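Side-chain contacts in ABC transporter (Caldanaerobius, PDB 4G68), which probably serves as the extracellular solute-binding protein of an ABC transporter, capturing xylan-derived sugars for uptake by a thermophilic bacterium: residues 70-75 / 336-341; 84-89 / 94-99; 148-153 / 348-353; 258-263 / 273-278. All blocks are in the same frame, centred on the assembly; numbering follows the deposited sequence.

Contact 1 of 4, residues 70-75 / 336-341; sequences VQIVES and VRAAKY
Strand residue Ile72 and helix residue Ala338 mark the closest approach of the two backbones, with 8.3 Å between Ile72 CA and Ala338 CA, a spacing that leaves room for just a thin layer of side chains. Ile72 spans most of the gap: CG1 lies anti to the carbonyl carbon (chi1 -57°) and the chain then runs on extended (chi2 167°), so that CD1 leads and meets the methyl of Ala338, with 3.9 Å from Ile72 CD1 to Ala338 CB. One residue earlier in the helix, Arg337 meets Val70 near the surface. Val70 CG2 lies at the edge of the guanidinium group, near its plane, 4.0 Å from Arg337 NH2. The arginine chain bends at its third torsion, and its NH1 is bound to Asn67 OD1. Strand 71-76 runs parallel to strand 40-45, whose Leu41 touches both Val70 and Ala338; through these touches helix 332-353 packs on the sheet of a periplasmic-binding-protein fold. No hydrogen bond joins the two segments. The contact therefore rests on dispersion and shape: a buried methyl-to-methyl touch inside, and a valine beside a charged group whose two terminal nitrogens, NH1 and NH2, are hydrogen-bonded elsewhere.

Contact 2 of 4, residues 84-89 / 94-99; sequences TKIKAA and EAPDIF
Ile86 meets Phe99 and Pro96 where the helix lies over the start of the next strand. From CB, which branches close to the helix, the longer arm leaves with CG1 anti to the backbone N (chi1 -163°), a choice that sends it across toward 94-99. CG1 then comes close to the phenylalanine ring, 3.7 Å from Phe99 CD1. At the tip, Ile86 CD1 settles where the ring joins its chain, 3.6 Å from Phe99 CB. The same methyl touches a proline, with 4.0 Å between Ile86 CD1 and Pro96 CD. The two side chains of Ile86 and Phe99 cross at about a right angle, and the methyl meets the ring obliquely. Strands 71-76 and 98-102 both run parallel to strand 40-45, which lies between them, so helix 79-91 is the connection of a beta-alpha-beta crossover, the recurring unit of such alpha/beta lobes. Trp44 of the central strand touches Ile86, Ala89 and Pro96 from the sheet side. Beyond the isoleucine the turn out of the helix is fastened by backbone: Glu94 N donates to Ala89 O over 2.8 Å with an almost straight N-H...O angle of 169°. Ala89 CB packs beside this turn, 3.7 Å from Glu94 O and 4.4 Å from Ala95 CB, while Ala95 and Phe99 also touch Ile90 of the same helix.

Contact 3 of 4, residues 148-153 / 348-353; sequences IPFDQQ and DMDYLI
Asp151 holds its CG between the backbone N and the carbonyl carbon (chi1 80°), and Asp350 sets its own CG anti to the carbonyl carbon (chi1 -88°); the two rotations turn the carboxyl groups to each other from strand and helix. Asp151 OD2 and Asp350 OD2 come to 2.6 Å, a separation so short that one of the two acids probably holds a proton, though Asp350 OD2 also crowds Asp151 CB and the exact placement is somewhat doubtful. The side chains cross at about a right angle, yet the two carboxyl planes are only 28° apart. Phe150 joins from beside: its ring offers an edge, near the ring plane, with 3.7 Å from Phe150 CE1 to Asp350 OD2, an approach that puts faintly positive ring hydrogens beside the oxygen. That two successive strand residues reach the same helix residue is consistent with a classic beta bulge, in which Phe150 and Asp151 both face Gly321 of the antiparallel neighbour, strand 317-325. The bulge interrupts the long strand 144-160, whose neighbours in the sheet include strand 317-325 and strand 274-278. Asp350 belongs to the last turn of helix 332-353, where the partial negative charge of the helix end would be expected to add to the pull on a proton. Its other oxygen, OD1, is hydrogen-bonded to Thr355 OG1, which limits rotation of the carboxyl group. With an alanine here, Thr355 OG1 would probably lose its partner, and the buried Asp151 carboxyl the oxygen that lies against it. Ala343 and Leu346 of the same helix also touch Phe150.

Contact 4 of 4, residues 258-263 / 273-278; sequences LTRDEA and AMYFGG
Tyr275 meets Arg260 and Ala263 where helix 260-268, started by a capping box, lies against strand 274-278 of the mixed sheet. The close-packed part is built round the tyrosine ring. With CG anti to the backbone N (chi1 -176°), the ring reaches from the strand to the helix. Ala263 CB stands at its edge, near the ring plane, 4.2 Å from Tyr275 CE1. At the far end the phenol oxygen lies against the aliphatic stem of the arginine, with 3.6 Å from Tyr275 OH to Arg260 CG. Phe285 adds an edge-to-face ring contact, and the hydroxyl is hydrogen-bonded to Asp281 OD2. The same aspartate, through OD1, forms a salt bridge with Arg260 NH1, so one carboxylate ties the two residues together. The guanidinium and ring planes are only 14° apart, but the arginine touches the tyrosine through CG and CD and not by stacking. The looser side of the contact is the outward face of the helix, where Asp261 and Glu262 are exposed. Arg260, partly exposed, bends at its second and third torsions and turns NE onto Asp261 on that side: a salt bridge of 2.8 Å from Arg260 NE to Asp261 OD1, its partner tilted out of the guanidinium plane. A leucine in place of Arg260 would probably cost the carboxylates of Asp261 and Asp281 the positive charge that bridges them. At the helix start, Thr259 OG1 accepts from Glu262 N at 3.2 Å, and the return bond from Thr259 N to Glu262 OE1 is weak at 3.4 Å.

One mixed sheet ties the four contacts together. Contacts 1 and 2 lie on the same lobe, their centres about 15 Å apart, and touch directly: Ala338 CB of the first lies 3.8 Å from Ile98 CD1 of the second. Contact 3 draws on the same helix, 332-353, as contact 1, about 17 Å from it between centres. From contact 3 the sheet leads on to contact 4, about 20 Å away between centres, because strands 144-160 and 274-278 are neighbours. Contacts 1 and 4 are the most widely separated, at about 32 Å between centres. In two-lobed binding proteins of this family the solute is usually held between the lobes, and none of the four contacts includes a ligand.

Contact 1 of 4, residues 70-75 / 336-341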
# COMPACT_ATOMS: atom_id res chain seq x y z
N VAL C 70 17.41 -22.55 -16.09
CA VAL C 70 16.49 -21.43 -16.07
C VAL C 70 17.02 -20.36 -15.10
O VAL C 70 16.75 -20.41 -13.90
CB VAL C 70 15.07 -21.88 -15.69
CG1 VAL C 70 14.08 -20.75 -15.91
CG2 VAL C 70 14.67 -23.12 -16.49
N GLN C 71 17.78 -19.41 -15.62
CA GLN C 71 18.27 -18.31 -14.79
C GLN C 71 17.26 -17.16 -14.76
O GLN C 71 16.47 -16.99 -15.68
CB GLN C 71 19.63 -17.83 -15.31
CG GLN C 71 20.67 -18.94 -15.31
CD GLN C 71 21.08 -19.36 -13.90
OE1 GLN C 71 20.72 -20.44 -13.42
NE2 GLN C 71 21.80 -18.48 -13.22
N ILE C 72 17.27 -16.41 -13.67
CA ILE C 72 16.53 -15.15 -13.57
C ILE C 72 17.51 -13.99 -13.42
O ILE C 72 18.52 -14.11 -12.70
CB ILE C 72 15.60 -15.16 -12.33
CG1 ILE C 72 14.62 -16.35 -12.39
CG2 ILE C 72 14.89 -13.81 -12.14
CD1 ILE C 72 13.87 -16.64 -11.10
N VAL C 73 17.21 -12.88 -14.10
CA VAL C 73 17.95 -11.63 -13.94
C VAL C 73 16.89 -10.59 -13.60
O VAL C 73 15.83 -10.58 -14.20
CB VAL C 73 18.74 -11.26 -15.23
CG1 VAL C 73 19.30 -9.84 -15.14
CG2 VAL C 73 19.83 -12.30 -15.53
N GLU C 74 17.17 -9.76 -12.60
CA GLU C 74 16.20 -8.75 -12.18
C GLU C 74 16.61 -7.35 -12.57
O GLU C 74 17.79 -7.08 -12.76
CB GLU C 74 15.93 -8.86 -10.65
CG GLU C 74 17.16 -8.57 -9.79
CD GLU C 74 16.84 -8.31 -8.32
OE1 GLU C 74 15.70 -7.91 -7.99
OE2 GLU C 74 17.78 -8.47 -7.50
N SER C 75 15.64 -6.46 -12.69
CA SER C 75 15.94 -5.05 -12.72
C SER C 75 15.02 -4.34 -11.70
O SER C 75 13.79 -4.50 -11.72
CB SER C 75 15.85 -4.50 -14.16
OG SER C 75 15.62 -3.07 -14.20
N VAL C 336 6.02 -19.05 -15.24
CA VAL C 336 5.01 -19.34 -14.20
C VAL C 336 5.66 -20.10 -13.04
O VAL C 336 5.32 -19.82 -11.89
CB VAL C 336 3.78 -20.13 -14.76
CG1 VAL C 336 2.77 -20.48 -13.64
CG2 VAL C 336 3.06 -19.32 -15.82
N ARG C 337 6.61 -21.02 -13.32
CA ARG C 337 7.21 -21.82 -12.26
C ARG C 337 8.02 -20.93 -11.34
O ARG C 337 7.86 -20.99 -10.08
CB ARG C 337 8.07 -22.98 -12.77
CG ARG C 337 8.54 -23.92 -11.65
CD ARG C 337 9.12 -25.22 -12.19
NE ARG C 337 10.27 -24.95 -13.05
CZ ARG C 337 11.54 -24.97 -12.64
NH1 ARG C 337 11.82 -25.26 -11.38
NH2 ARG C 337 12.50 -24.70 -13.51
N ALA C 338 8.86 -20.11 -11.96
CA ALA C 338 9.58 -19.09 -11.24
C ALA C 338 8.70 -18.14 -10.49
O ALA C 338 9.02 -17.82 -9.37
CB ALA C 338 10.49 -18.32 -12.19
N ALA C 339 7.66 -17.60 -11.15
CA ALA C 339 6.76 -16.64 -10.49
C ALA C 339 6.20 -17.29 -9.21
O ALA C 339 6.30 -16.69 -8.11
CB ALA C 339 5.63 -16.18 -11.40
N LYS C 340 5.68 -18.52 -9.33
CA LYS C 340 5.22 -19.26 -8.14
C LYS C 340 6.20 -19.32 -6.98
O LYS C 340 5.82 -19.12 -5.80
CB LYS C 340 4.86 -20.68 -8.51
CG LYS C 340 3.52 -20.77 -9.17
CD LYS C 340 3.14 -22.23 -9.38
CE LYS C 340 2.52 -22.48 -10.72
NZ LYS C 340 2.02 -23.88 -10.83
N TYR C 341 7.45 -19.61 -7.30
CA TYR C 341 8.56 -19.62 -6.30
C TYR C 341 8.85 -18.19 -5.79
O TYR C 341 8.89 -17.95 -4.62
CB TYR C 341 9.84 -20.28 -6.89
CG TYR C 341 11.11 -20.00 -6.12
CD1 TYR C 341 11.61 -20.93 -5.20
CD2 TYR C 341 11.86 -18.82 -6.35
CE1 TYR C 341 12.79 -20.71 -4.50
CE2 TYR C 341 13.03 -18.57 -5.64
CZ TYR C 341 13.49 -19.52 -4.73
OH TYR C 341 14.67 -19.34 -4.01

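Contact 2 of 4, residues 84-89 / 94-99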
# COMPACT_ATOMS: atom_id res chain seq x y z
N THR C 84 5.65 4.09 -13.95
CA THR C 84 5.92 4.63 -15.29
C THR C 84 6.51 3.59 -16.21
O THR C 84 6.01 3.39 -17.33
CB THR C 84 6.81 5.86 -15.18
OG1 THR C 84 6.13 6.83 -14.37
CG2 THR C 84 7.12 6.49 -16.57
N LYS C 85 7.55 2.91 -15.71
CA LYS C 85 8.32 1.93 -16.47
C LYS C 85 7.53 0.70 -16.91
O LYS C 85 7.63 0.27 -18.09
CB LYS C 85 9.50 1.45 -15.62
CG LYS C 85 10.45 0.54 -16.39
CD LYS C 85 11.65 0.11 -15.56
CE LYS C 85 12.41 -0.99 -16.27
NZ LYS C 85 13.66 -1.39 -15.56
N ILE C 86 6.80 0.10 -15.96
CA ILE C 86 5.97 -1.09 -16.27
C ILE C 86 4.78 -0.78 -17.22
O ILE C 86 4.47 -1.57 -18.10
CB ILE C 86 5.55 -1.90 -15.00
CG1 ILE C 86 5.08 -3.30 -15.40
CG2 ILE C 86 4.43 -1.21 -14.20
CD1 ILE C 86 6.17 -4.12 -16.07
N LYS C 87 4.13 0.36 -17.03
CA LYS C 87 3.07 0.78 -17.95
C LYS C 87 3.56 0.97 -19.38
O LYS C 87 2.93 0.45 -20.33
CB LYS C 87 2.37 2.03 -17.43
CG LYS C 87 1.47 1.71 -16.23
CD LYS C 87 0.63 2.91 -15.80
CE LYS C 87 1.48 4.03 -15.27
NZ LYS C 87 0.65 5.17 -14.79
N ALA C 88 4.68 1.68 -19.54
CA ALA C 88 5.27 1.93 -20.86
C ALA C 88 5.75 0.63 -21.54
O ALA C 88 5.53 0.43 -22.74
CB ALA C 88 6.43 2.93 -20.78
N ALA C 89 6.37 -0.26 -20.76
CA ALA C 89 6.79 -1.58 -21.26
C ALA C 89 5.64 -2.47 -21.73
O ALA C 89 5.73 -3.08 -22.80
CB ALA C 89 7.69 -2.31 -20.26
N GLU C 94 7.08 -4.85 -24.48
CA GLU C 94 8.49 -5.06 -24.12
C GLU C 94 8.61 -5.24 -22.62
O GLU C 94 9.66 -4.89 -22.02
CB GLU C 94 9.31 -3.86 -24.54
CG GLU C 94 8.98 -3.39 -25.93
CD GLU C 94 9.93 -2.35 -26.43
OE1 GLU C 94 10.32 -2.48 -27.61
OE2 GLU C 94 10.31 -1.42 -25.68
N ALA C 95 7.54 -5.76 -22.02
CA ALA C 95 7.54 -6.16 -20.61
C ALA C 95 8.41 -7.41 -20.35
O ALA C 95 8.58 -8.25 -21.26
CB ALA C 95 6.12 -6.37 -20.13
N PRO C 96 8.94 -7.55 -19.11
CA PRO C 96 9.74 -8.69 -18.70
C PRO C 96 8.87 -9.92 -18.62
O PRO C 96 7.66 -9.81 -18.70
CB PRO C 96 10.17 -8.33 -17.29
CG PRO C 96 9.00 -7.57 -16.75
CD PRO C 96 8.57 -6.71 -17.93
N ASP C 97 9.51 -11.07 -18.48
CA ASP C 97 8.81 -12.35 -18.33
C ASP C 97 7.92 -12.28 -17.11
O ASP C 97 6.73 -12.64 -17.18
CB ASP C 97 9.85 -13.47 -18.12
CG ASP C 97 10.70 -13.70 -19.34
OD1 ASP C 97 10.13 -14.16 -20.38
OD2 ASP C 97 11.92 -13.40 -19.26
N ILE C 98 8.50 -11.78 -15.99
CA ILE C 98 7.79 -11.65 -14.72
C ILE C 98 7.88 -10.23 -14.19
O ILE C 98 8.96 -9.64 -14.18
CB ILE C 98 8.35 -12.57 -13.62
CG1 ILE C 98 8.46 -14.02 -14.10
CG2 ILE C 98 7.43 -12.55 -12.41
CD1 ILE C 98 9.47 -14.84 -13.34
N PHE C 99 6.76 -9.69 -13.76
CA PHE C 99 6.72 -8.35 -13.21
C PHE C 99 5.83 -8.22 -11.99
O PHE C 99 4.70 -8.73 -11.99
CB PHE C 99 6.35 -7.30 -14.30
CG PHE C 99 4.94 -7.41 -14.84
CD1 PHE C 99 3.87 -6.65 -14.29
CD2 PHE C 99 4.68 -8.20 -15.94
CE1 PHE C 99 2.59 -6.74 -14.81
CE2 PHE C 99 3.41 -8.29 -16.47
CZ PHE C 99 2.36 -7.55 -15.92

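Contact 3 of 4, residues 148-153 / 348-353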
# COMPACT_ATOMS: atom_id res chain seq x y z
N ILE C 148 -0.09 -14.26 -9.65
CA ILE C 148 0.17 -15.03 -8.44
C ILE C 148 0.29 -13.97 -7.31
O ILE C 148 1.24 -13.19 -7.31
CB ILE C 148 1.52 -15.83 -8.56
CG1 ILE C 148 1.49 -16.86 -9.74
CG2 ILE C 148 1.90 -16.51 -7.26
CD1 ILE C 148 0.26 -17.77 -9.81
N PRO C 149 -0.67 -13.94 -6.37
CA PRO C 149 -0.61 -12.93 -5.30
C PRO C 149 0.60 -13.22 -4.42
O PRO C 149 1.03 -14.40 -4.32
CB PRO C 149 -1.94 -13.13 -4.54
CG PRO C 149 -2.78 -13.97 -5.45
CD PRO C 149 -1.81 -14.84 -6.18
N PHE C 150 1.17 -12.18 -3.78
CA PHE C 150 2.23 -12.45 -2.79
C PHE C 150 2.13 -11.65 -1.49
O PHE C 150 2.65 -12.08 -0.47
CB PHE C 150 3.62 -12.33 -3.40
CG PHE C 150 4.08 -10.90 -3.61
CD1 PHE C 150 4.77 -10.21 -2.61
CD2 PHE C 150 3.85 -10.25 -4.83
CE1 PHE C 150 5.16 -8.88 -2.79
CE2 PHE C 150 4.28 -8.93 -5.03
CZ PHE C 150 4.93 -8.25 -4.01
N ASP C 151 1.47 -10.49 -1.53
CA ASP C 151 1.26 -9.73 -0.29
C ASP C 151 -0.04 -8.92 -0.19
O ASP C 151 -0.78 -8.77 -1.15
CB ASP C 151 2.55 -8.97 0.15
CG ASP C 151 2.81 -7.63 -0.60
OD1 ASP C 151 1.92 -7.09 -1.28
OD2 ASP C 151 3.93 -7.09 -0.43
N GLN C 152 -0.34 -8.48 1.02
CA GLN C 152 -1.55 -7.77 1.28
C GLN C 152 -1.19 -6.51 1.98
O GLN C 152 -0.22 -6.47 2.72
CB GLN C 152 -2.59 -8.55 2.09
CG GLN C 152 -2.12 -9.68 2.97
CD GLN C 152 -3.28 -10.36 3.73
OE1 GLN C 152 -4.10 -9.69 4.40
NE2 GLN C 152 -3.35 -11.69 3.62
N GLN C 153 -1.96 -5.45 1.71
CA GLN C 153 -1.74 -4.18 2.40
C GLN C 153 -2.81 -3.94 3.46
O GLN C 153 -3.92 -4.56 3.43
CB GLN C 153 -1.77 -3.00 1.36
CG GLN C 153 -0.66 -3.10 0.23
CD GLN C 153 -0.67 -1.92 -0.79
OE1 GLN C 153 -1.52 -1.06 -0.76
NE2 GLN C 153 0.27 -1.92 -1.72
N ASP C 348 7.08 -14.66 2.37
CA ASP C 348 7.79 -15.00 3.63
C ASP C 348 8.81 -13.90 4.04
O ASP C 348 8.94 -13.56 5.23
CB ASP C 348 8.59 -16.28 3.45
CG ASP C 348 7.76 -17.52 3.42
OD1 ASP C 348 6.51 -17.46 3.48
OD2 ASP C 348 8.43 -18.62 3.39
N MET C 349 9.52 -13.35 3.05
CA MET C 349 10.44 -12.25 3.29
C MET C 349 9.64 -11.09 3.95
O MET C 349 10.05 -10.59 4.98
CB MET C 349 11.05 -11.76 1.96
CG MET C 349 11.96 -10.54 2.11
SD MET C 349 12.36 -9.68 0.58
CE MET C 349 10.89 -8.68 0.30
N ASP C 350 8.51 -10.71 3.33
CA ASP C 350 7.66 -9.56 3.76
C ASP C 350 7.28 -9.71 5.22
O ASP C 350 7.42 -8.78 6.04
CB ASP C 350 6.33 -9.55 2.95
CG ASP C 350 6.41 -8.79 1.64
OD1 ASP C 350 7.46 -8.13 1.38
OD2 ASP C 350 5.40 -8.87 0.86
N TYR C 351 6.78 -10.91 5.53
CA TYR C 351 6.41 -11.29 6.90
C TYR C 351 7.57 -11.13 7.92
O TYR C 351 7.37 -10.56 9.01
CB TYR C 351 5.90 -12.73 6.90
CG TYR C 351 5.27 -13.21 8.20
CD1 TYR C 351 4.40 -12.38 8.92
CD2 TYR C 351 5.50 -14.49 8.67
CE1 TYR C 351 3.82 -12.80 10.10
CE2 TYR C 351 4.91 -14.95 9.86
CZ TYR C 351 4.07 -14.09 10.56
OH TYR C 351 3.48 -14.53 11.72
N LEU C 352 8.76 -11.58 7.53
CA LEU C 352 9.92 -11.55 8.42
C LEU C 352 10.48 -10.14 8.65
O LEU C 352 10.84 -9.80 9.77
CB LEU C 352 11.02 -12.45 7.86
CG LEU C 352 10.75 -13.95 8.07
CD1 LEU C 352 11.64 -14.80 7.18
CD2 LEU C 352 10.97 -14.27 9.55
N ILE C 353 10.51 -9.34 7.59
CA ILE C 353 11.07 -8.01 7.62
C ILE C 353 10.06 -6.84 7.65
O ILE C 353 10.48 -5.68 7.72
CB ILE C 353 12.17 -7.84 6.56
CG1 ILE C 353 11.57 -7.60 5.17
CG2 ILE C 353 13.11 -9.06 6.56
CD1 ILE C 353 12.62 -7.33 4.09

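Contact 4 of 4, residues 258-263 / 273-278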
# COMPACT_ATOMS: atom_id res chain seq x y z
N LEU C 258 8.45 16.59 -0.38
CA LEU C 258 9.15 15.42 0.11
C LEU C 258 8.42 14.14 -0.34
O LEU C 258 7.16 14.13 -0.53
CB LEU C 258 9.35 15.48 1.65
CG LEU C 258 10.73 15.78 2.32
CD1 LEU C 258 11.54 16.96 1.76
CD2 LEU C 258 10.55 15.95 3.83
N THR C 259 9.22 13.11 -0.58
CA THR C 259 8.74 11.80 -1.06
C THR C 259 8.36 10.90 0.11
O THR C 259 8.62 11.25 1.26
CB THR C 259 9.81 11.07 -1.87
OG1 THR C 259 10.92 10.74 -1.03
CG2 THR C 259 10.29 11.92 -3.07
N ARG C 260 7.73 9.75 -0.16
CA ARG C 260 7.45 8.77 0.89
C ARG C 260 8.76 8.41 1.66
O ARG C 260 8.75 8.39 2.89
CB ARG C 260 6.82 7.51 0.27
CG ARG C 260 6.46 6.38 1.25
CD ARG C 260 7.60 5.38 1.49
NE ARG C 260 8.05 4.71 0.28
CZ ARG C 260 7.53 3.57 -0.19
NH1 ARG C 260 6.50 2.92 0.44
NH2 ARG C 260 8.04 3.05 -1.32
N ASP C 261 9.82 8.11 0.92
CA ASP C 261 11.11 7.67 1.51
C ASP C 261 11.78 8.75 2.39
O ASP C 261 12.44 8.43 3.37
CB ASP C 261 12.11 7.26 0.44
CG ASP C 261 11.75 5.94 -0.25
OD1 ASP C 261 10.76 5.27 0.09
OD2 ASP C 261 12.50 5.58 -1.17
N GLU C 262 11.63 10.02 2.02
CA GLU C 262 12.09 11.12 2.85
C GLU C 262 11.24 11.21 4.12
O GLU C 262 11.73 11.56 5.19
CB GLU C 262 12.05 12.43 2.07
CG GLU C 262 13.08 12.39 0.91
CD GLU C 262 13.30 13.69 0.18
OE1 GLU C 262 12.38 14.23 -0.45
OE2 GLU C 262 14.44 14.16 0.19
N ALA C 263 9.96 10.88 4.01
CA ALA C 263 9.09 10.90 5.18
C ALA C 263 9.38 9.77 6.18
O ALA C 263 9.47 10.02 7.38
CB ALA C 263 7.63 10.88 4.75
N ALA C 273 5.93 12.70 15.74
CA ALA C 273 5.03 11.87 16.63
C ALA C 273 4.42 10.65 15.93
O ALA C 273 4.47 9.54 16.51
CB ALA C 273 3.88 12.73 17.18
N MET C 274 3.83 10.89 14.73
CA MET C 274 3.02 9.96 13.94
C MET C 274 3.35 9.90 12.45
O MET C 274 4.08 10.73 11.91
CB MET C 274 1.47 10.17 14.13
CG MET C 274 0.98 10.41 15.56
SD MET C 274 -0.74 10.94 15.78
CE MET C 274 -1.64 9.39 15.74
N TYR C 275 2.93 8.77 11.83
CA TYR C 275 2.99 8.53 10.37
C TYR C 275 1.80 7.70 10.08
O TYR C 275 1.48 6.77 10.85
CB TYR C 275 4.10 7.64 10.07
CG TYR C 275 4.39 7.34 8.66
CD1 TYR C 275 5.37 8.06 7.97
CD2 TYR C 275 3.79 6.23 8.02
CE1 TYR C 275 5.68 7.75 6.66
CE2 TYR C 275 4.11 5.93 6.70
CZ TYR C 275 5.05 6.68 6.02
OH TYR C 275 5.33 6.38 4.68
N PHE C 276 1.18 7.97 8.93
CA PHE C 276 0.10 7.12 8.54
C PHE C 276 0.27 6.57 7.12
O PHE C 276 0.54 7.28 6.19
CB PHE C 276 -1.23 7.86 8.69
CG PHE C 276 -2.38 7.07 8.19
CD1 PHE C 276 -2.94 6.09 8.99
CD2 PHE C 276 -2.88 7.28 6.91
CE1 PHE C 276 -3.97 5.29 8.53
CE2 PHE C 276 -3.90 6.47 6.44
CZ PHE C 276 -4.45 5.51 7.24
N GLY C 277 0.12 5.27 6.98
CA GLY C 277 0.26 4.83 5.63
C GLY C 277 0.06 3.37 5.55
O GLY C 277 -0.74 2.79 6.31
N GLY C 278 0.75 2.80 4.58
CA GLY C 278 0.70 1.37 4.37
C GLY C 278 1.51 0.60 5.41
O GLY C 278 2.53 1.08 5.97